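Local coordinates for protein putative xanthine dehydrogenase YAGS fad-binding subunit (Escherichia coli, PDB 5G5G) that probably oxidises aldehydes as the molybdenum-binding subunit of a periplasmic oxidase, holding a dioxothiomolybdenum centre on pterin cytosine dinucleotide, at residues C[144-149]-C[339-344]; C[283-288]-C[354-359]; C[313-318]-C[345-350]. All blocks are in the same frame, centred on the assembly; numbering follows the deposited sequence.

Contact 1: residues C[144-149]-C[339-344]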
loop_
_atom_site.group_PDB
_atom_site.type_symbol
_atom_site.label_atom_id
_atom_site.label_comp_id
_atom_site.label_asym_id
_atom_site.label_seq_id
_atom_site.Cartn_x
_atom_site.Cartn_y
_atom_site.Cartn_z
ATOM N N ALA C 144 -20.516 11.385 -10.230
ATOM C CA ALA C 144 -21.766 10.964 -10.903
ATOM C C ALA C 144 -22.786 12.076 -10.999
ATOM O O ALA C 144 -23.404 12.281 -12.058
ATOM C CB ALA C 144 -22.351 9.750 -10.207
ATOM N N ASP C 145 -22.975 12.819 -9.916
ATOM C CA ASP C 145 -23.932 13.906 -9.935
ATOM C C ASP C 145 -23.480 15.019 -10.878
ATOM O O ASP C 145 -24.317 15.651 -11.478
ATOM C CB ASP C 145 -24.167 14.481 -8.543
ATOM C CG ASP C 145 -24.843 13.510 -7.599
ATOM O OD1 ASP C 145 -25.376 12.468 -8.028
ATOM O OD2 ASP C 145 -24.860 13.813 -6.394
ATOM N N GLU C 146 -22.179 15.213 -11.055
ATOM C CA GLU C 146 -21.678 16.293 -11.887
ATOM C C GLU C 146 -21.677 15.978 -13.372
ATOM O O GLU C 146 -21.560 16.884 -14.187
ATOM C CB GLU C 146 -20.279 16.688 -11.446
ATOM C CG GLU C 146 -20.214 17.224 -10.028
ATOM C CD GLU C 146 -21.145 18.400 -9.746
ATOM O OE1 GLU C 146 -21.120 19.404 -10.526
ATOM O OE2 GLU C 146 -21.903 18.290 -8.742
ATOM N N LYS C 147 -21.797 14.692 -13.715
ATOM C CA LYS C 147 -21.616 14.256 -15.083
ATOM C C LYS C 147 -22.595 14.928 -16.002
ATOM O O LYS C 147 -22.183 15.486 -17.025
ATOM C CB LYS C 147 -21.760 12.733 -15.195
ATOM C CG LYS C 147 -21.560 12.215 -16.620
ATOM C CD LYS C 147 -22.420 11.024 -16.907
ATOM C CE LYS C 147 -22.097 10.438 -18.264
ATOM N NZ LYS C 147 -23.033 10.912 -19.283
ATOM N N GLN C 148 -23.876 14.932 -15.617
ATOM C CA GLN C 148 -24.938 15.385 -16.518
ATOM C C GLN C 148 -24.632 16.774 -17.049
ATOM O O GLN C 148 -24.822 17.037 -18.252
ATOM C CB GLN C 148 -26.300 15.381 -15.820
ATOM C CG GLN C 148 -27.503 15.442 -16.764
ATOM C CD GLN C 148 -28.810 15.673 -16.021
ATOM O OE1 GLN C 148 -28.831 15.808 -14.784
ATOM N NE2 GLN C 148 -29.902 15.730 -16.761
ATOM N N ALA C 149 -24.110 17.628 -16.171
ATOM C CA ALA C 149 -23.823 19.016 -16.505
ATOM C C ALA C 149 -22.555 19.287 -17.329
ATOM O O ALA C 149 -22.405 20.401 -17.831
ATOM C CB ALA C 149 -23.785 19.846 -15.240
ATOM N N ALA C 339 -15.175 17.606 -14.720
ATOM C CA ALA C 339 -16.025 18.260 -13.716
ATOM C C ALA C 339 -15.154 18.961 -12.698
ATOM O O ALA C 339 -13.975 18.627 -12.528
ATOM C CB ALA C 339 -16.900 17.240 -13.007
ATOM N N THR C 340 -15.792 19.880 -11.974
ATOM C CA THR C 340 -15.175 20.482 -10.796
ATOM C C THR C 340 -15.634 19.758 -9.535
ATOM O O THR C 340 -16.820 19.718 -9.247
ATOM C CB THR C 340 -15.492 21.974 -10.751
ATOM O OG1 THR C 340 -14.896 22.537 -11.915
ATOM C CG2 THR C 340 -14.864 22.629 -9.516
ATOM N N LEU C 341 -14.676 19.219 -8.787
ATOM C CA LEU C 341 -14.976 18.549 -7.521
ATOM C C LEU C 341 -14.065 19.128 -6.464
ATOM O O LEU C 341 -12.895 19.320 -6.744
ATOM C CB LEU C 341 -14.780 17.029 -7.575
ATOM C CG LEU C 341 -15.629 16.181 -8.572
ATOM C CD1 LEU C 341 -15.195 14.727 -8.556
ATOM C CD2 LEU C 341 -17.112 16.316 -8.222
ATOM N N ASP C 342 -14.607 19.291 -5.252
ATOM C CA ASP C 342 -13.895 19.855 -4.124
ATOM C C ASP C 342 -13.323 18.791 -3.212
ATOM O O ASP C 342 -13.127 19.023 -2.028
ATOM C CB ASP C 342 -14.853 20.774 -3.348
ATOM C CG ASP C 342 -15.332 21.921 -4.199
ATOM O OD1 ASP C 342 -14.451 22.732 -4.539
ATOM O OD2 ASP C 342 -16.548 21.956 -4.590
ATOM N N LEU C 343 -13.116 17.593 -3.735
ATOM C CA LEU C 343 -12.326 16.581 -3.076
ATOM C C LEU C 343 -10.847 16.988 -3.130
ATOM O O LEU C 343 -10.490 17.970 -3.779
ATOM C CB LEU C 343 -12.520 15.260 -3.790
ATOM C CG LEU C 343 -13.886 14.597 -3.645
ATOM C CD1 LEU C 343 -14.035 13.466 -4.641
ATOM C CD2 LEU C 343 -14.110 14.079 -2.231
ATOM N N PRO C 344 -9.971 16.235 -2.441
ATOM C CA PRO C 344 -8.544 16.503 -2.569
ATOM C C PRO C 344 -8.062 16.458 -4.040
ATOM O O PRO C 344 -8.816 15.961 -4.927
ATOM C CB PRO C 344 -7.923 15.402 -1.714
ATOM C CG PRO C 344 -8.948 15.229 -0.598
ATOM C CD PRO C 344 -10.241 15.228 -1.390
#
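The aliphatic part of Glu146 lies over the methyl of Ala339 and beside one branch of Leu341, joining the short helix 143-147 to the end of strand 331-340. The strand belongs to the mixed five-stranded sheet of a molybdopterin cofactor-binding domain, where it runs between strands 160-162 and 299-310. The two backbones are nearest at Glu146 and Ala339, whose CA atoms are 6.3 Å apart. A small residue suits such a close approach: CB of Ala339 meets CB of Glu146 at 3.8 Å, and the same alanine side chain also rests on Val150. No hydrogen bond crosses between the segments, and the closest contacts are carbon to carbon.

Glutamate can serve here because its methylene groups pack while the residue remains partly exposed. CG stands opposite the carbonyl carbon (chi1 -63°) and the chain bends at chi2 (-55°), leaving CD of Glu146 4.8 Å from CD2 of Leu341, farther than CG. The helix has a further hold on this sheet, since Lys147 makes a cation-pi contact with Trp307 of strand 299-310. Beyond the strand, Asp342 accepts a hydrogen bond from the backbone of Ala140, just ahead of the helix. Leu341 is buried, and it and Glu146 run past each other in opposite directions, with CD2 of Leu341 3.7 Å from CG of Glu146.

Contact 2: residues C[283-288]-C[354-359]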
loop_
_atom_site.group_PDB
_atom_site.type_symbol
_atom_site.label_atom_id
_atom_site.label_comp_id
_atom_site.label_asym_id
_atom_site.label_seq_id
_atom_site.Cartn_x
_atom_site.Cartn_y
_atom_site.Cartn_z
ATOM N N PRO C 283 -7.832 10.244 -9.933
ATOM C CA PRO C 283 -9.255 10.561 -10.051
ATOM C C PRO C 283 -10.065 9.352 -10.443
ATOM O O PRO C 283 -9.647 8.583 -11.325
ATOM C CB PRO C 283 -9.287 11.608 -11.168
ATOM C CG PRO C 283 -7.868 12.163 -11.223
ATOM C CD PRO C 283 -7.019 11.016 -10.890
ATOM N N ALA C 284 -11.224 9.217 -9.816
ATOM C CA ALA C 284 -12.268 8.343 -10.269
ATOM C C ALA C 284 -12.604 8.701 -11.704
ATOM O O ALA C 284 -12.401 9.873 -12.135
ATOM C CB ALA C 284 -13.526 8.476 -9.420
ATOM N N THR C 285 -13.090 7.715 -12.451
ATOM C CA THR C 285 -13.586 7.947 -13.799
ATOM C C THR C 285 -14.994 7.367 -13.999
ATOM O O THR C 285 -15.418 6.446 -13.335
ATOM C CB THR C 285 -12.655 7.400 -14.936
ATOM O OG1 THR C 285 -12.694 5.957 -14.938
ATOM C CG2 THR C 285 -11.202 7.888 -14.741
ATOM N N LEU C 286 -15.676 7.899 -15.002
ATOM C CA LEU C 286 -16.969 7.393 -15.467
ATOM C C LEU C 286 -16.816 7.399 -17.005
ATOM O O LEU C 286 -16.621 8.457 -17.597
ATOM C CB LEU C 286 -18.098 8.282 -14.954
ATOM C CG LEU C 286 -19.542 7.874 -15.217
ATOM C CD1 LEU C 286 -20.464 8.667 -14.300
ATOM C CD2 LEU C 286 -19.951 8.068 -16.672
ATOM N N GLN C 287 -16.825 6.234 -17.614
ATOM C CA GLN C 287 -16.432 6.100 -19.015
ATOM C C GLN C 287 -17.546 5.474 -19.848
ATOM O O GLN C 287 -18.160 4.488 -19.418
ATOM C CB GLN C 287 -15.198 5.245 -19.138
ATOM C CG GLN C 287 -14.003 5.766 -18.329
ATOM C CD GLN C 287 -12.796 4.901 -18.496
ATOM O OE1 GLN C 287 -12.330 4.629 -19.610
ATOM N NE2 GLN C 287 -12.236 4.517 -17.400
ATOM N N HIS C 288 -17.745 6.006 -21.040
ATOM C CA HIS C 288 -18.788 5.507 -21.946
ATOM C C HIS C 288 -18.113 5.038 -23.237
ATOM O O HIS C 288 -17.472 5.845 -23.924
ATOM C CB HIS C 288 -19.799 6.620 -22.190
ATOM C CG HIS C 288 -20.994 6.183 -22.965
ATOM N ND1 HIS C 288 -21.767 7.061 -23.690
ATOM C CD2 HIS C 288 -21.540 4.962 -23.147
ATOM C CE1 HIS C 288 -22.758 6.394 -24.271
ATOM N NE2 HIS C 288 -22.641 5.115 -23.951
ATOM N N GLU C 354 -4.025 5.594 -18.821
ATOM C CA GLU C 354 -4.112 4.233 -19.353
ATOM C C GLU C 354 -4.594 3.226 -18.335
ATOM O O GLU C 354 -5.348 2.312 -18.665
ATOM C CB GLU C 354 -2.766 3.768 -19.954
ATOM C CG GLU C 354 -2.632 4.098 -21.429
ATOM C CD GLU C 354 -2.249 5.519 -21.720
ATOM O OE1 GLU C 354 -1.939 6.308 -20.810
ATOM O OE2 GLU C 354 -2.255 5.848 -22.922
ATOM N N ALA C 355 -4.211 3.364 -17.070
ATOM C CA ALA C 355 -4.673 2.329 -16.123
ATOM C C ALA C 355 -6.234 2.269 -16.093
ATOM O O ALA C 355 -6.819 1.233 -16.370
ATOM C CB ALA C 355 -4.057 2.531 -14.737
ATOM N N PRO C 356 -6.927 3.391 -15.810
ATOM C CA PRO C 356 -8.397 3.325 -15.825
ATOM C C PRO C 356 -8.997 3.210 -17.213
ATOM O O PRO C 356 -10.050 2.542 -17.390
ATOM C CB PRO C 356 -8.824 4.613 -15.094
ATOM C CG PRO C 356 -7.682 5.580 -15.351
ATOM C CD PRO C 356 -6.446 4.715 -15.332
ATOM N N GLY C 357 -8.348 3.772 -18.225
ATOM C CA GLY C 357 -8.878 3.651 -19.585
ATOM C C GLY C 357 -8.942 2.217 -20.043
ATOM O O GLY C 357 -9.938 1.796 -20.632
ATOM N N LEU C 358 -7.857 1.469 -19.833
ATOM C CA LEU C 358 -7.845 0.032 -20.167
ATOM C C LEU C 358 -8.704 -0.778 -19.240
ATOM O O LEU C 358 -9.220 -1.820 -19.653
ATOM C CB LEU C 358 -6.399 -0.513 -20.170
ATOM C CG LEU C 358 -5.547 0.089 -21.298
ATOM C CD1 LEU C 358 -4.073 -0.111 -20.981
ATOM C CD2 LEU C 358 -5.876 -0.596 -22.616
ATOM N N MET C 359 -8.890 -0.321 -17.999
ATOM C CA MET C 359 -9.842 -1.023 -17.100
ATOM C C MET C 359 -11.260 -1.066 -17.732
ATOM O O MET C 359 -11.962 -2.061 -17.576
ATOM C CB MET C 359 -9.907 -0.378 -15.735
ATOM C CG MET C 359 -8.730 -0.739 -14.843
ATOM S SD MET C 359 -8.521 0.270 -13.376
ATOM C CE MET C 359 -9.669 -0.528 -12.277
#
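A helix packed on one face of a mixed beta-sheet is the setting: the start of helix 354-372 lies against strand 285-293, where the axes of 285-288 and 354-359 pass 9.6 Å apart and are inclined at 44°. Alternate strand residues Thr285 and Gln287 face the helix. Gln287 donates from NE2 to O of Pro356 (2.9 Å, nearly straight at 165°); the oxygen lies in the amide plane, yet the donor stands above the carbonyl plane. The same NE2 gives a second bond to OG1 of Thr285 at 2.9 Å, and OE1 of Gln287 receives one from His304, so the buried amide is fixed in its rotation by partners at both ends.

OE1 of Gln287 also comes within 3.6 Å of CA of Gly357. Proline is well placed in the first helical turn, where a backbone N-H is not needed for the helix bonding pattern; CB of Pro356 lies 4.1 Å from CG2 of Thr285, the two side chains crossing at about a right angle.

Around this core, OG1 of Thr285 also bonds Thr182 of strand 174-182, which Pro356 and Met359 touch as well. Ser306 of strand 299-310 packs beside Thr285 and Gln287, while Leu286, on the other face of the sheet, meets helix 143-147.

Contact 3: residues C[313-318]-C[345-350]. With MOS (dioxothiomolybdenum(VI) ion), chain Z; MCN (pterin cytosine dinucleotide), chain Y.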
loop_
_atom_site.group_PDB
_atom_site.type_symbol
_atom_site.label_atom_id
_atom_site.label_comp_id
_atom_site.label_asym_id
_atom_site.label_seq_id
_atom_site.Cartn_x
_atom_site.Cartn_y
_atom_site.Cartn_z
ATOM N N GLY C 313 -8.673 24.122 -12.234
ATOM C CA GLY C 313 -7.365 24.137 -12.828
ATOM C C GLY C 313 -6.616 22.829 -12.774
ATOM O O GLY C 313 -5.515 22.740 -13.298
ATOM N N GLY C 314 -7.184 21.797 -12.132
ATOM C CA GLY C 314 -6.516 20.519 -12.079
ATOM C C GLY C 314 -6.624 19.684 -13.339
ATOM O O GLY C 314 -7.345 20.020 -14.282
ATOM N N THR C 315 -5.852 18.627 -13.344
ATOM C CA THR C 315 -5.740 17.762 -14.538
ATOM C C THR C 315 -6.937 16.776 -14.666
ATOM O O THR C 315 -7.404 16.248 -13.667
ATOM C CB THR C 315 -4.436 16.939 -14.514
ATOM O OG1 THR C 315 -4.371 16.135 -15.688
ATOM C CG2 THR C 315 -4.340 15.979 -13.373
ATOM N N PRO C 316 -7.370 16.492 -15.916
ATOM C CA PRO C 316 -8.229 15.326 -16.094
ATOM C C PRO C 316 -7.460 14.027 -15.966
ATOM O O PRO C 316 -6.240 13.995 -16.018
ATOM C CB PRO C 316 -8.735 15.453 -17.539
ATOM C CG PRO C 316 -7.789 16.381 -18.225
ATOM C CD PRO C 316 -7.099 17.213 -17.176
ATOM N N GLU C 317 -8.190 12.946 -15.763
ATOM C CA GLU C 317 -7.593 11.600 -15.890
ATOM C C GLU C 317 -7.733 11.186 -17.388
ATOM O O GLU C 317 -8.835 11.059 -17.932
ATOM C CB GLU C 317 -8.255 10.625 -14.914
ATOM C CG GLU C 317 -7.643 9.207 -14.897
ATOM C CD GLU C 317 -6.206 9.082 -14.349
ATOM O OE1 GLU C 317 -5.641 10.088 -13.891
ATOM O OE2 GLU C 317 -5.677 7.952 -14.276
ATOM N N THR C 318 -6.597 11.054 -18.054
ATOM C CA THR C 318 -6.555 10.986 -19.546
ATOM C C THR C 318 -6.908 9.570 -20.032
ATOM O O THR C 318 -6.134 8.915 -20.739
ATOM C CB THR C 318 -5.198 11.477 -20.079
ATOM O OG1 THR C 318 -4.130 10.881 -19.339
ATOM C CG2 THR C 318 -5.115 12.979 -19.894
ATOM N N GLU C 345 -6.884 17.001 -4.275
ATOM C CA GLU C 345 -6.329 17.119 -5.630
ATOM C C GLU C 345 -6.172 15.744 -6.283
ATOM O O GLU C 345 -5.457 14.886 -5.779
ATOM C CB GLU C 345 -4.940 17.771 -5.611
ATOM C CG GLU C 345 -4.341 18.088 -6.977
ATOM C CD GLU C 345 -2.972 18.710 -6.849
ATOM O OE1 GLU C 345 -2.866 19.826 -6.276
ATOM O OE2 GLU C 345 -2.010 18.105 -7.351
ATOM N N GLY C 346 -6.766 15.591 -7.457
ATOM C CA GLY C 346 -6.527 14.466 -8.313
ATOM C C GLY C 346 -5.232 14.675 -9.074
ATOM O O GLY C 346 -4.921 15.785 -9.532
ATOM N N ASN C 347 -4.467 13.610 -9.225
ATOM C CA ASN C 347 -3.229 13.733 -9.980
ATOM C C ASN C 347 -2.696 12.343 -10.322
ATOM O O ASN C 347 -3.354 11.322 -10.078
ATOM C CB ASN C 347 -2.185 14.595 -9.216
ATOM C CG ASN C 347 -1.386 15.512 -10.140
ATOM O OD1 ASN C 347 -0.900 15.084 -11.218
ATOM N ND2 ASN C 347 -1.183 16.725 -9.706
ATOM N N ALA C 348 -1.462 12.332 -10.830
ATOM C CA ALA C 348 -0.838 11.111 -11.321
ATOM C C ALA C 348 -0.751 9.985 -10.319
ATOM O O ALA C 348 -0.289 10.146 -9.170
ATOM C CB ALA C 348 0.558 11.389 -11.826
ATOM N N MET C 349 -1.131 8.824 -10.800
ATOM C CA MET C 349 -0.817 7.569 -10.183
ATOM C C MET C 349 -0.476 6.600 -11.316
ATOM O O MET C 349 -1.031 6.732 -12.419
ATOM C CB MET C 349 -1.965 7.060 -9.347
ATOM C CG MET C 349 -1.709 5.729 -8.673
ATOM S SD MET C 349 -3.003 5.369 -7.428
ATOM C CE MET C 349 -2.819 3.629 -7.099
ATOM N N ARG C 350 0.451 5.709 -11.009
ATOM C CA ARG C 350 1.055 4.729 -11.973
ATOM C C ARG C 350 0.184 4.506 -13.210
ATOM O O ARG C 350 -0.917 3.973 -13.101
ATOM C CB ARG C 350 1.329 3.433 -11.249
ATOM C CG ARG C 350 2.307 2.509 -12.008
ATOM C CD ARG C 350 2.612 1.337 -11.111
ATOM N NE ARG C 350 3.726 0.547 -11.607
ATOM C CZ ARG C 350 4.438 -0.341 -10.899
ATOM N NH1 ARG C 350 4.113 -0.620 -9.658
ATOM N NH2 ARG C 350 5.449 -0.993 -11.461
HETATM MO MO MOS Z . 4.482 7.686 -12.684
HETATM S S MOS Z . 2.264 8.292 -12.394
HETATM O O1 MOS Z . 5.147 8.829 -11.481
HETATM O O2 MOS Z . 4.214 8.893 -14.375
HETATM N N1 MCN Y . 13.810 -1.400 -16.919
HETATM C C2 MCN Y . 14.786 -2.313 -17.524
HETATM N N3 MCN Y . 14.654 -2.036 -19.021
HETATM C C4 MCN Y . 13.819 -1.302 -19.738
HETATM C C5 MCN Y . 13.001 -0.375 -18.881
HETATM C C6 MCN Y . 12.991 -0.521 -17.589
HETATM O O2 MCN Y . 15.502 -3.028 -17.050
HETATM N N4 MCN Y . 13.701 -1.222 -21.015
HETATM C "C1'" MCN Y . 13.654 -1.664 -15.498
HETATM C C2D MCN Y . 14.851 -1.075 -14.661
HETATM O "O2'" MCN Y . 15.003 -1.819 -13.454
HETATM C "C3'" MCN Y . 14.313 0.243 -14.421
HETATM C C4D MCN Y . 12.750 0.186 -14.112
HETATM O O4D MCN Y . 12.483 -0.998 -15.008
HETATM O "O3'" MCN Y . 14.885 1.046 -13.326
HETATM C "C5'" MCN Y . 11.819 1.189 -14.467
HETATM O "O5'" MCN Y . 12.217 1.966 -15.571
HETATM P PA MCN Y . 11.145 2.813 -16.303
HETATM O O1A MCN Y . 11.898 3.783 -17.211
HETATM O O2A MCN Y . 10.071 1.933 -16.842
HETATM O O3A MCN Y . 10.434 3.714 -15.069
HETATM P PB MCN Y . 11.046 5.057 -14.500
HETATM O O1B MCN Y . 10.569 6.204 -15.281
HETATM O O2B MCN Y . 12.511 4.883 -14.269
HETATM O O3B MCN Y . 10.401 4.994 -13.067
HETATM C C10 MCN Y . 9.021 5.520 -12.867
HETATM C "C9'" MCN Y . 7.978 4.462 -12.793
HETATM C "C8'" MCN Y . 6.547 5.228 -12.724
HETATM S "S8'" MCN Y . 6.222 6.529 -13.728
HETATM C "C7'" MCN Y . 5.822 4.905 -11.769
HETATM S "S7'" MCN Y . 4.301 5.772 -11.407
HETATM C "C6'" MCN Y . 6.014 3.589 -10.955
HETATM C C7 MCN Y . 7.169 2.785 -11.720
HETATM O "O9'" MCN Y . 8.303 3.534 -11.893
HETATM N "N5'" MCN Y . 6.610 4.100 -9.612
HETATM C C4A MCN Y . 7.286 3.111 -8.715
HETATM N "N8'" MCN Y . 7.558 1.661 -10.842
HETATM C C4B MCN Y . 7.795 1.872 -9.530
HETATM N "N1'" MCN Y . 8.315 0.823 -8.773
HETATM C "C2'" MCN Y . 8.817 1.005 -7.479
HETATM N "N2'" MCN Y . 9.268 0.071 -6.789
HETATM N "N3'" MCN Y . 8.327 2.107 -6.834
HETATM C "C4'" MCN Y . 7.768 3.272 -7.334
HETATM O "O4'" MCN Y . 7.367 4.340 -6.833
HETATM O O HOH W 1 -4.244 18.328 -10.836
HETATM O O HOH W 2 -3.589 9.396 -12.218
#
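The carboxamide of Asn347 turns its oxygen to Thr315, OD1 lying 4.2 Å from CG2, and the two side chains cross at about a right angle. Bonds in its own plane fix the rotation of this amide: ND2 donates to OE2 of Glu345 (2.9 Å, 160°) and OD1 accepts from N of Ala348. The other flat group, the guanidinium of Arg350, has the pterin over one face, with N8' of the cofactor 3.4 Å from NH2 and offset toward the rim; NE of Arg350 bonds O of Gly691. The arginine chain, extended from CG to NE, runs along the cofactor, its CB and CG lying near S7'.

Thr315 suits the other loop because each branch has its own task. OG1 lies opposite the backbone N (chi1 -179°) and donates to O of Pro316, on a lone pair, while the methyl CG2 rests 3.9 Å from O of Gly346. Two waters bridge the loops. One accepts from N of Thr315 and donates to O of Gly346. The second donates to OE1 of Glu317 (2.7 Å) and to O of Asn347 and accepts from N of Met349, tying a buried carboxylate to the backbone. Glu317 OE2 forms a salt bridge with Arg282.

Past this water, the chain reaches the sulfur of the dioxothiomolybdenum ion, 3.4 Å from N of Arg350 and 3.6 Å from CB of Ala348. Molybdenum is bound by S7' and S8' of the pterin: one pterin dithiolene and a further sulfur ligand, as in the xanthine dehydrogenase and aldehyde oxidase family.

In the fold
Contacts 1 and 2 meet the same five-stranded sheet, their centres 15 Å apart, and join where CE of Lys147 packs 3.6 Å from CD2 of Leu286. Contact 3 brings the chain from that sheet to the sulfur of the dioxothiomolybdenum ion: segment 345-350 directly continues segment 339-344 of contact 1, then leads into helix 354-372 of contact 2. Contacts 2 and 3, with centres 12 Å apart, touch through Glu317 of contact 3, whose OE2 lies 3.3 Å from CG of Pro356 and whose OE1 lies 3.4 Å from CD of Pro283. Only contact 3 reaches the metal site; the side chain of Pro356 stays about 10 Å from the ion.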